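Local coordinates for adhesion G-protein coupled receptor G6 (Danio rerio, PDB 6V55) that probably acts as a cell-adhesion receptor that signals through G proteins in myelination, with a large calcium-binding extracellular region, at residues S191-D196 against S233-S238. Sequence-based numbering, arbitrary orientation.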
ATOM      1  N   SER A 191     -33.515  22.811  48.445  1.00 46.01           N
ATOM      2  CA  SER A 191     -34.861  22.263  48.472  1.00 46.93           C
ATOM      3  C   SER A 191     -34.894  20.910  47.778  1.00 44.17           C
ATOM      4  O   SER A 191     -33.946  20.500  47.109  1.00 41.05           O
ATOM      5  CB  SER A 191     -35.846  23.226  47.802  1.00 49.98           C
ATOM      6  OG  SER A 191     -35.442  23.499  46.464  1.00 52.04           O
ATOM      7  N   TYR A 192     -36.021  20.220  47.930  1.00 44.36           N
ATOM      8  CA  TYR A 192     -36.224  18.898  47.353  1.00 42.06           C
ATOM      9  C   TYR A 192     -37.472  18.917  46.487  1.00 41.84           C
ATOM     10  O   TYR A 192     -38.577  19.174  46.981  1.00 42.57           O
ATOM     11  CB  TYR A 192     -36.364  17.846  48.442  1.00 42.09           C
ATOM     12  CG  TYR A 192     -35.091  17.468  49.128  1.00 43.26           C
ATOM     13  CD1 TYR A 192     -34.383  16.316  48.761  1.00 43.53           C
ATOM     14  CD2 TYR A 192     -34.598  18.262  50.166  1.00 45.07           C
ATOM     15  CE1 TYR A 192     -33.196  15.974  49.417  1.00 46.45           C
ATOM     16  CE2 TYR A 192     -33.437  17.943  50.817  1.00 48.29           C
ATOM     17  CZ  TYR A 192     -32.739  16.807  50.446  1.00 50.75           C
ATOM     18  OH  TYR A 192     -31.595  16.543  51.148  1.00 51.98           O
ATOM     19  N   CYS A 193     -37.292  18.641  45.204  1.00 42.82           N
ATOM     20  CA  CYS A 193     -38.381  18.586  44.236  1.00 45.59           C
ATOM     21  C   CYS A 193     -38.525  17.132  43.808  1.00 42.89           C
ATOM     22  O   CYS A 193     -37.712  16.631  43.023  1.00 39.34           O
ATOM     23  CB  CYS A 193     -38.094  19.508  43.053  1.00 51.68           C
ATOM     24  SG  CYS A 193     -37.740  21.231  43.545  1.00 60.93           S
ATOM     25  N   SER A 194     -39.540  16.447  44.341  1.00 44.74           N
ATOM     26  CA  SER A 194     -39.726  15.033  44.047  1.00 41.13           C
ATOM     27  C   SER A 194     -40.314  14.860  42.653  1.00 41.13           C
ATOM     28  O   SER A 194     -41.272  15.543  42.276  1.00 39.71           O
ATOM     29  CB  SER A 194     -40.627  14.373  45.083  1.00 40.94           C
ATOM     30  OG  SER A 194     -41.383  13.336  44.475  1.00 40.70           O
ATOM     31  N   VAL A 195     -39.717  13.965  41.875  1.00 43.39           N
ATOM     32  CA  VAL A 195     -40.245  13.652  40.554  1.00 44.90           C
ATOM     33  C   VAL A 195     -40.824  12.241  40.568  1.00 48.93           C
ATOM     34  O   VAL A 195     -40.916  11.600  39.511  1.00 43.55           O
ATOM     35  CB  VAL A 195     -39.158  13.784  39.475  1.00 42.53           C
ATOM     36  CG1 VAL A 195     -38.863  15.243  39.224  1.00 39.32           C
ATOM     37  CG2 VAL A 195     -37.905  13.024  39.869  1.00 37.36           C
ATOM     38  N   ASP A 196     -41.236  11.763  41.762  1.00 55.19           N
ATOM     39  CA  ASP A 196     -41.505  10.337  41.955  1.00 56.75           C
ATOM     40  C   ASP A 196     -42.763   9.863  41.240  1.00 54.59           C
ATOM     41  O   ASP A 196     -42.803   8.709  40.800  1.00 49.87           O
ATOM     42  CB  ASP A 196     -41.586   9.970  43.440  1.00 60.84           C
ATOM     43  CG  ASP A 196     -41.243   8.496  43.683  1.00 66.57           C
ATOM     44  OD1 ASP A 196     -42.178   7.663  43.811  1.00 69.40           O
ATOM     45  OD2 ASP A 196     -40.028   8.169  43.688  1.00 65.97           O
ATOM     46  N   SER A 233     -44.653  19.519  36.884  1.00 47.52           N
ATOM     47  CA  SER A 233     -44.945  19.630  38.303  1.00 39.05           C
ATOM     48  C   SER A 233     -44.365  20.962  38.757  1.00 44.37           C
ATOM     49  O   SER A 233     -43.383  21.443  38.187  1.00 45.68           O
ATOM     50  CB  SER A 233     -44.365  18.438  39.082  1.00 39.15           C
ATOM     51  OG  SER A 233     -43.973  18.809  40.380  1.00 39.76           O
ATOM     52  N   ILE A 234     -45.006  21.588  39.737  1.00 45.23           N
ATOM     53  CA  ILE A 234     -44.550  22.865  40.276  1.00 40.35           C
ATOM     54  C   ILE A 234     -43.837  22.602  41.590  1.00 40.80           C
ATOM     55  O   ILE A 234     -44.419  22.027  42.515  1.00 41.37           O
ATOM     56  CB  ILE A 234     -45.715  23.837  40.488  1.00 40.89           C
ATOM     57  CG1 ILE A 234     -46.403  24.161  39.158  1.00 40.44           C
ATOM     58  CG2 ILE A 234     -45.235  25.080  41.236  1.00 41.31           C
ATOM     59  CD1 ILE A 234     -45.797  25.290  38.366  1.00 40.03           C
ATOM     60  N   CYS A 235     -42.584  23.018  41.682  1.00 42.24           N
ATOM     61  CA  CYS A 235     -41.830  22.951  42.929  1.00 47.30           C
ATOM     62  C   CYS A 235     -41.665  24.386  43.401  1.00 53.72           C
ATOM     63  O   CYS A 235     -40.728  25.076  42.992  1.00 58.87           O
ATOM     64  CB  CYS A 235     -40.496  22.275  42.730  1.00 48.92           C
ATOM     65  SG  CYS A 235     -39.544  21.981  44.240  1.00 56.86           S
ATOM     66  N   SER A 236     -42.594  24.835  44.259  1.00 53.23           N
ATOM     67  CA  SER A 236     -42.655  26.248  44.625  1.00 49.94           C
ATOM     68  C   SER A 236     -41.522  26.659  45.555  1.00 48.57           C
ATOM     69  O   SER A 236     -41.165  27.842  45.575  1.00 53.21           O
ATOM     70  CB  SER A 236     -43.990  26.586  45.292  1.00 43.29           C
ATOM     71  OG  SER A 236     -43.961  26.195  46.652  1.00 43.97           O
ATOM     72  N   ALA A 237     -40.935  25.709  46.302  1.00 43.88           N
ATOM     73  CA  ALA A 237     -39.762  25.995  47.128  1.00 43.99           C
ATOM     74  C   ALA A 237     -38.542  26.369  46.300  1.00 42.40           C
ATOM     75  O   ALA A 237     -37.689  27.116  46.785  1.00 42.54           O
ATOM     76  CB  ALA A 237     -39.418  24.790  48.011  1.00 46.34           C
ATOM     77  N   SER A 238     -38.464  25.907  45.057  1.00 41.66           N
ATOM     78  CA  SER A 238     -37.292  26.101  44.217  1.00 42.63           C
ATOM     79  C   SER A 238     -37.239  27.467  43.540  1.00 40.75           C
ATOM     80  O   SER A 238     -36.283  27.726  42.805  1.00 40.16           O
ATOM     81  CB  SER A 238     -37.225  25.012  43.139  1.00 40.23           C
ATOM     82  OG  SER A 238     -37.925  25.398  41.964  1.00 39.84           O
TER
HETATM   83  O   HOH W   1     -41.891  18.799  41.821  1.00 26.89           O
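Cys193 and Cys235 are joined by a disulfide, SG to SG 2.1 Å, the one covalent link between 191-196 and 233-238. The two ends reach it differently. Cys193 turns its sulfur to the backbone N side, opposite its own carbonyl carbon (chi1 -55°), whereas Cys235 extends SG away from its backbone N (chi1 -174°), and the bridge closes with chi3 at -75°. The alpha carbons stand 5.7 Å apart, CA of Cys193 to CA of Cys235, and no direct hydrogen bond runs between the segments.

Ser238 packs beside the bridge, its CB 3.8 Å from Cys193 SG. Its hydroxyl bends back to Cys235: OG donates to Cys235 O at 3.0 Å, in the carbonyl plane, and also hydrogen-bonds Trp215 NE1. Since Ser238 N donates to the same oxygen, the carbonyl of the bridging cysteine is gripped twice by one residue. Two residues before Cys193, Ser191 meets the turn through its methylene, with CB 3.9 Å from the methyl CB of Ala237, while its OG comes near Ser238 CA and hydrogen-bonds Ile188 O. At the other end a water lies between Ser233 OG and Ser194 O, a doubtful bridge, since its bond to Ser194 O is weak; Ser194 OG accepts from Asp196 N, which makes an ST turn.

Strands 191-194 and 229-234 are edge strands of the two different antiparallel sheets of the pentraxin-like domain, a concanavalin-type beta sandwich, and Ile222 of the neighbouring strand 221-226 touches Cys193. The disulfide is the one covalent tie between these two sheet edges, joined between the segments themselves by little more than van der Waals contact, and the doubly held carbonyl of Cys235 probably helps to hold the turn that follows in shape.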